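Local coordinates for adhesion and penetration protein autotransporter (Haemophilus influenzae, PDB 3SYJ) that promotes bacterial adherence and invasion by binding a host cell structure, self-associates in bacterial aggregation and is probably a serine protease, at residues 750-755 with 769-774; 709-714 with 729-734; 787-792 with 807-812. All coordinates share one frame; numbering follows the deposited sequence.

All three contacts lie in the beta-solenoid of the secreted passenger domain, each joining one coil to the next. Followed from the N terminus, contact 2 comes first, closing a 14-residue loop between 709-714 and 729-734; contact 1 closes the next, 13 residues long, and contact 3 another of 14. They run in series, so none nests in or crosses another. Residues 729-734 lie against 750-755, where Asn731 probably hydrogen-bonds Asp751 and Asn752, and 769-774 lies against 787-792 through backbone bonds between Ala772 or Phe774 and Thr792. The centres of contacts 2 and 1 are about 9 Å apart, those of contacts 1 and 3 about 10 Å: one corner of the solenoid, stacked coil upon coil.

Contact 1 (750-755 with 769-774); sequences SDNSTA and TDSAQF
Ala755 and Phe774 form the tight, buried end of this contact: the CB of Ala755 sits in the ring plane at the edge of Phe774, 3.9 Å from CD1. With CG anti to the backbone N (chi1 176°), the Phe774 ring lies beside this methyl, in a core completed by Ile747, Leu749, Val766 and Leu768. Parallel strand bonds hold the two segments in step here, Gln773 N to Ser753 O at 3.1 Å and Ala755 N to Gln773 O at 2.9 Å. Ser753, buried next to the CB of Ala772, turns its OG back to Ser750 O, which it reaches at 2.8 Å in the carbonyl plane, on a lone pair; the same oxygen also accepts Ser753 N. The other end is polar and more open, though Ser771 N still bonds Asp751 O. Asp770 OD2 takes Asp751 N at 2.7 Å on its anti lone pair, in a nearly straight bond (166°). The carboxylates of Asp751 and Asp770 lie side by side with planes 20° apart; Asp751 OD1 is 3.6 Å from Asp770 OD2, a closeness of like charges that may be eased by the bond from Asn731 N to Asp751 OD2. On the solvent side, Asn752 OD1 merely touches Ser771 CB at 3.5 Å. Two type II' turns, Ser750 to Ser753 and Thr769 to Ala772, stacked before paired parallel strands, make a corner of a beta-solenoid.

Contact 2 (709-714 with 729-734); sequences LTDNAT and LTNHSQ
Leu709 and Leu729 meet on the buried side of two stacked turns, CD1 of the first 3.9 Å from CD2 of the second, with Phe735 packed against both. The turns, Thr710 to Ala713 and Thr730 to Ser733, are both type II' and lie one on the other at a corner of the beta-solenoid. The CB of Leu709 is pressed to within 3.4 Å of Ser733 CB, tighter than usual for two carbons. Ser733 has its OG between the backbone N and the carbonyl carbon (chi1 58°), which brings the hydroxyl back to Thr730 O at 2.8 Å, so that the oxygen closing this turn accepts from both OG and N of Ser733. Moving outward, equivalent side chains of the two coils run alongside each other and point the same way. Thr710 and Thr730 do so with CG2 of Thr710 3.4 Å from OG1 of Thr730. Asp711 and Asn731 follow, carboxylate and amide nearly parallel, their planes 12° apart. OD2 of Asp711 is held from the preceding coil by Asn656 N. Asn712 and His732 also lie side by side, but amide and imidazole are steeply turned, 79° between planes; a water bridges them, donating to Asn712 OD1 at 2.9 Å and lying 3.1 Å from His732 ND1. Thr714 and Gln734 continue the pairing on the outer face. Main-chain bonds tie the rows, His732 N to Asp711 O at 2.8 Å and Gln734 N to Ala713 O at 2.9 Å. The row thus sets an amide next to a carboxylate, and since Asn731 N in turn bonds Asp751 OD2, the aspartates here draw on main-chain N-H groups of adjoining coils.

Contact 3 (787-792 with 807-812); sequences GDKGTT and TLQNLT
Gln809 lays its side chain over the Asp788 to Thr791 type II turn, where successive coils of the passenger's beta-solenoid stack. Its CG is anti to the backbone N (chi1 -164°) and the chain then bends at chi2 (48°), following the turn: Gln809 CG is 3.4 Å from Gly790 N, and Gln809 OE1 lies 3.6 Å from Lys789 CA. Gly790 has backbone angles at which a side chain would be jammed against the carbonyl O of Lys789. Thr791, its side chain crossing that of Gln809 at about a right angle, has OG1 between its own N and carbonyl carbon (chi1 61°), from where it faces Asp788 O, modelled too close for the details of that bond to be trusted; Asp788 O also accepts Thr791 N. Asn810 points to the same sheet face as Thr792. Its backbone N binds Thr791 O at 3.1 Å, while ND2 adds a weak bond to that oxygen; OD1 turns to Lys858 N in the following coil. At the other end of the contact Gly787 N gives a nearly straight bond to Thr807 O at 3.0 Å, and the Thr807 side chain packs on Asn656 of the second subunit. Between the two segments a water accepts from Gln809 N at 3.0 Å and donates to Thr791 OG1 at 2.9 Å and to Asn810 O at 3.2 Å.

Contact 1 (750-755 with 769-774)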
# COMPACT_ATOMS: atom_id res chain seq x y z
N SER A 750 7.64 4.60 -16.73
CA SER A 750 8.94 3.96 -16.97
C SER A 750 9.47 4.31 -18.36
O SER A 750 8.78 4.94 -19.15
CB SER A 750 8.82 2.45 -16.84
OG SER A 750 8.34 2.09 -15.56
N ASP A 751 10.69 3.88 -18.64
CA ASP A 751 11.29 4.05 -19.97
C ASP A 751 11.29 5.50 -20.45
O ASP A 751 11.87 6.37 -19.81
CB ASP A 751 10.57 3.16 -20.99
CG ASP A 751 10.60 1.68 -20.61
OD1 ASP A 751 11.65 1.21 -20.12
OD2 ASP A 751 9.58 0.99 -20.81
N ASN A 752 10.64 5.75 -21.58
CA ASN A 752 10.58 7.08 -22.17
C ASN A 752 9.17 7.64 -22.19
O ASN A 752 8.86 8.52 -22.99
CB ASN A 752 11.13 7.05 -23.59
CG ASN A 752 12.51 6.44 -23.66
OD1 ASN A 752 13.49 7.06 -23.25
ND2 ASN A 752 12.59 5.22 -24.18
N SER A 753 8.32 7.13 -21.32
CA SER A 753 6.93 7.58 -21.29
C SER A 753 6.81 9.00 -20.75
O SER A 753 7.75 9.54 -20.17
CB SER A 753 6.07 6.62 -20.47
OG SER A 753 6.53 6.55 -19.13
N THR A 754 5.64 9.60 -20.95
CA THR A 754 5.37 10.96 -20.52
C THR A 754 3.98 11.07 -19.92
O THR A 754 3.04 10.45 -20.41
CB THR A 754 5.45 11.93 -21.70
OG1 THR A 754 6.77 11.91 -22.25
CG2 THR A 754 5.11 13.34 -21.24
N ALA A 755 3.84 11.88 -18.87
CA ALA A 755 2.53 12.16 -18.31
C ALA A 755 2.36 13.66 -18.07
O ALA A 755 3.33 14.35 -17.78
CB ALA A 755 2.32 11.39 -17.02
N THR A 769 10.84 6.50 -13.39
CA THR A 769 12.17 5.91 -13.43
C THR A 769 12.69 6.05 -14.85
O THR A 769 11.99 6.56 -15.72
CB THR A 769 12.15 4.42 -13.07
OG1 THR A 769 11.48 3.69 -14.10
CG2 THR A 769 11.44 4.19 -11.74
N ASP A 770 13.93 5.62 -15.07
CA ASP A 770 14.52 5.65 -16.40
C ASP A 770 14.54 7.06 -16.97
O ASP A 770 15.10 7.97 -16.36
CB ASP A 770 13.78 4.68 -17.33
CG ASP A 770 13.51 3.33 -16.66
OD1 ASP A 770 14.34 2.90 -15.83
OD2 ASP A 770 12.47 2.70 -16.96
N SER A 771 13.93 7.26 -18.14
CA SER A 771 13.95 8.58 -18.78
C SER A 771 12.57 9.22 -18.82
O SER A 771 12.33 10.16 -19.59
CB SER A 771 14.51 8.47 -20.20
OG SER A 771 15.71 7.72 -20.20
N ALA A 772 11.66 8.72 -17.99
CA ALA A 772 10.28 9.18 -17.98
C ALA A 772 10.17 10.66 -17.61
O ALA A 772 11.05 11.21 -16.95
CB ALA A 772 9.44 8.33 -17.04
N GLN A 773 9.09 11.31 -18.05
CA GLN A 773 8.86 12.71 -17.72
C GLN A 773 7.44 12.95 -17.22
O GLN A 773 6.48 12.41 -17.76
CB GLN A 773 9.15 13.60 -18.92
CG GLN A 773 10.61 13.66 -19.32
CD GLN A 773 10.96 14.89 -20.13
OE1 GLN A 773 11.94 14.90 -20.88
NE2 GLN A 773 10.15 15.95 -19.99
N PHE A 774 7.33 13.77 -16.18
CA PHE A 774 6.03 14.17 -15.67
C PHE A 774 5.89 15.68 -15.70
O PHE A 774 6.74 16.41 -15.18
CB PHE A 774 5.81 13.67 -14.24
CG PHE A 774 4.52 14.14 -13.62
CD1 PHE A 774 3.30 13.68 -14.08
CD2 PHE A 774 4.53 15.06 -12.57
CE1 PHE A 774 2.11 14.11 -13.51
CE2 PHE A 774 3.35 15.49 -11.99
CZ PHE A 774 2.14 15.02 -12.47

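Contact 2 (709-714 with 729-734)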
# COMPACT_ATOMS: atom_id res chain seq x y z
N LEU A 709 -0.54 1.85 -20.83
CA LEU A 709 -0.08 2.30 -22.13
C LEU A 709 1.30 1.71 -22.42
O LEU A 709 2.19 1.75 -21.56
CB LEU A 709 -0.01 3.82 -22.19
CG LEU A 709 -1.28 4.57 -21.79
CD1 LEU A 709 -1.08 6.06 -21.96
CD2 LEU A 709 -2.44 4.08 -22.63
N THR A 710 1.47 1.16 -23.62
CA THR A 710 2.76 0.63 -24.03
C THR A 710 3.13 1.20 -25.40
O THR A 710 2.35 1.93 -26.00
CB THR A 710 2.78 -0.91 -24.07
OG1 THR A 710 1.87 -1.39 -25.07
CG2 THR A 710 2.37 -1.48 -22.71
N ASP A 711 4.33 0.88 -25.86
CA ASP A 711 4.80 1.33 -27.17
C ASP A 711 4.61 2.83 -27.34
O ASP A 711 5.11 3.61 -26.54
CB ASP A 711 4.09 0.56 -28.27
CG ASP A 711 4.04 -0.93 -27.98
OD1 ASP A 711 5.11 -1.52 -27.72
OD2 ASP A 711 2.93 -1.51 -28.00
N ASN A 712 3.90 3.24 -28.39
CA ASN A 712 3.65 4.65 -28.64
C ASN A 712 2.24 5.08 -28.28
O ASN A 712 1.77 6.13 -28.71
CB ASN A 712 3.90 4.99 -30.11
CG ASN A 712 5.36 4.96 -30.48
OD1 ASN A 712 6.22 4.69 -29.64
ND2 ASN A 712 5.65 5.25 -31.74
N ALA A 713 1.56 4.26 -27.49
CA ALA A 713 0.16 4.52 -27.17
C ALA A 713 -0.08 5.84 -26.44
O ALA A 713 0.77 6.32 -25.69
CB ALA A 713 -0.42 3.36 -26.38
N THR A 714 -1.24 6.43 -26.68
CA THR A 714 -1.62 7.67 -26.03
C THR A 714 -2.99 7.51 -25.38
O THR A 714 -3.86 6.84 -25.92
CB THR A 714 -1.69 8.82 -27.05
OG1 THR A 714 -0.38 9.07 -27.56
CG2 THR A 714 -2.22 10.09 -26.39
N LEU A 729 2.68 3.48 -17.61
CA LEU A 729 3.19 3.80 -18.93
C LEU A 729 4.58 3.23 -19.12
O LEU A 729 5.39 3.22 -18.20
CB LEU A 729 3.23 5.31 -19.16
CG LEU A 729 1.89 6.04 -19.03
CD1 LEU A 729 1.63 6.35 -17.58
CD2 LEU A 729 1.92 7.30 -19.86
N THR A 730 4.85 2.75 -20.33
CA THR A 730 6.15 2.21 -20.68
C THR A 730 6.52 2.68 -22.08
O THR A 730 5.71 3.32 -22.75
CB THR A 730 6.14 0.67 -20.66
OG1 THR A 730 5.15 0.20 -21.58
CG2 THR A 730 5.81 0.16 -19.27
N ASN A 731 7.73 2.37 -22.51
CA ASN A 731 8.16 2.70 -23.86
C ASN A 731 8.07 4.20 -24.10
O ASN A 731 8.62 4.98 -23.34
CB ASN A 731 7.33 1.92 -24.88
CG ASN A 731 7.50 0.42 -24.72
OD1 ASN A 731 8.62 -0.09 -24.73
ND2 ASN A 731 6.38 -0.29 -24.58
N HIS A 732 7.36 4.61 -25.16
CA HIS A 732 7.21 6.03 -25.45
C HIS A 732 5.75 6.48 -25.36
O HIS A 732 5.34 7.41 -26.06
CB HIS A 732 7.76 6.37 -26.84
CG HIS A 732 9.22 6.11 -27.00
ND1 HIS A 732 9.75 4.84 -27.12
CD2 HIS A 732 10.27 6.96 -27.07
CE1 HIS A 732 11.06 4.91 -27.25
NE2 HIS A 732 11.40 6.19 -27.23
N SER A 733 4.98 5.83 -24.50
CA SER A 733 3.57 6.15 -24.32
C SER A 733 3.35 7.51 -23.66
O SER A 733 4.22 8.01 -22.94
CB SER A 733 2.89 5.06 -23.50
OG SER A 733 3.53 4.93 -22.24
N GLN A 734 2.19 8.12 -23.90
CA GLN A 734 1.86 9.43 -23.34
C GLN A 734 0.47 9.47 -22.72
O GLN A 734 -0.50 9.00 -23.33
CB GLN A 734 1.95 10.51 -24.41
CG GLN A 734 3.28 10.57 -25.13
CD GLN A 734 3.48 11.88 -25.87
OE1 GLN A 734 2.82 12.88 -25.57
NE2 GLN A 734 4.38 11.88 -26.85
O HOH W 1 7.94 2.73 -28.48

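Contact 3 (787-792 with 807-812)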
# COMPACT_ATOMS: atom_id res chain seq x y z
N GLY A 787 10.95 10.51 -8.27
CA GLY A 787 11.66 10.36 -9.53
C GLY A 787 13.14 10.07 -9.32
O GLY A 787 13.81 10.77 -8.57
N ASP A 788 13.64 9.04 -9.98
CA ASP A 788 15.06 8.72 -9.85
C ASP A 788 15.81 8.86 -11.16
O ASP A 788 15.30 9.40 -12.14
CB ASP A 788 15.28 7.34 -9.21
CG ASP A 788 14.46 6.25 -9.86
OD1 ASP A 788 14.71 5.96 -11.06
OD2 ASP A 788 13.58 5.68 -9.17
N LYS A 789 17.04 8.35 -11.16
CA LYS A 789 18.04 8.66 -12.17
C LYS A 789 17.50 8.69 -13.60
O LYS A 789 16.96 7.71 -14.09
CB LYS A 789 19.22 7.70 -12.05
CG LYS A 789 19.87 7.71 -10.67
CD LYS A 789 21.04 6.74 -10.58
CE LYS A 789 21.88 7.01 -9.34
NZ LYS A 789 21.03 7.09 -8.13
N GLY A 790 17.68 9.84 -14.25
CA GLY A 790 17.27 10.02 -15.64
C GLY A 790 15.99 10.82 -15.81
O GLY A 790 15.80 11.51 -16.81
N THR A 791 15.12 10.75 -14.80
CA THR A 791 13.77 11.32 -14.89
C THR A 791 13.70 12.83 -14.71
O THR A 791 14.48 13.43 -13.97
CB THR A 791 12.82 10.65 -13.88
OG1 THR A 791 13.30 10.88 -12.55
CG2 THR A 791 12.75 9.16 -14.13
N THR A 792 12.73 13.45 -15.39
CA THR A 792 12.53 14.89 -15.30
C THR A 792 11.10 15.23 -14.90
O THR A 792 10.14 14.79 -15.53
CB THR A 792 12.82 15.58 -16.63
OG1 THR A 792 14.15 15.26 -17.05
CG2 THR A 792 12.69 17.08 -16.48
N THR A 807 12.11 12.64 -3.20
CA THR A 807 13.30 12.65 -4.03
C THR A 807 12.97 12.74 -5.51
O THR A 807 12.09 12.03 -6.01
CB THR A 807 14.18 11.42 -3.77
OG1 THR A 807 14.52 11.38 -2.38
CG2 THR A 807 15.45 11.47 -4.60
N LEU A 808 13.67 13.60 -6.19
CA LEU A 808 13.54 13.72 -7.62
C LEU A 808 14.91 13.77 -8.23
O LEU A 808 15.89 13.95 -7.56
CB LEU A 808 12.78 15.00 -7.98
CG LEU A 808 11.44 15.27 -7.37
CD1 LEU A 808 10.99 16.62 -7.69
CD2 LEU A 808 10.42 14.27 -7.79
N GLN A 809 14.97 13.58 -9.52
CA GLN A 809 16.20 13.68 -10.22
C GLN A 809 16.47 15.04 -10.82
O GLN A 809 17.19 15.83 -10.27
CB GLN A 809 16.19 12.69 -11.36
CG GLN A 809 17.50 12.39 -11.98
CD GLN A 809 18.56 12.08 -11.00
OE1 GLN A 809 18.34 11.45 -9.99
NE2 GLN A 809 19.72 12.49 -11.32
N ASN A 810 15.86 15.32 -11.94
CA ASN A 810 15.79 16.64 -12.50
C ASN A 810 14.43 17.25 -12.25
O ASN A 810 13.45 16.56 -12.20
CB ASN A 810 16.13 16.62 -13.98
CG ASN A 810 17.43 15.89 -14.27
OD1 ASN A 810 18.49 16.27 -13.83
ND2 ASN A 810 17.33 14.84 -15.02
N LEU A 811 14.41 18.55 -12.05
CA LEU A 811 13.22 19.28 -11.77
C LEU A 811 13.32 20.62 -12.44
O LEU A 811 14.30 21.28 -12.32
CB LEU A 811 13.08 19.46 -10.26
CG LEU A 811 12.09 20.47 -9.71
CD1 LEU A 811 10.74 20.09 -10.03
CD2 LEU A 811 12.24 20.63 -8.22
N THR A 812 12.30 21.02 -13.16
CA THR A 812 12.31 22.27 -13.89
C THR A 812 11.14 23.14 -13.46
O THR A 812 9.99 22.71 -13.53
CB THR A 812 12.23 22.03 -15.41
OG1 THR A 812 13.43 21.39 -15.85
CG2 THR A 812 12.06 23.35 -16.14
O HOH W 2 12.75 13.51 -11.56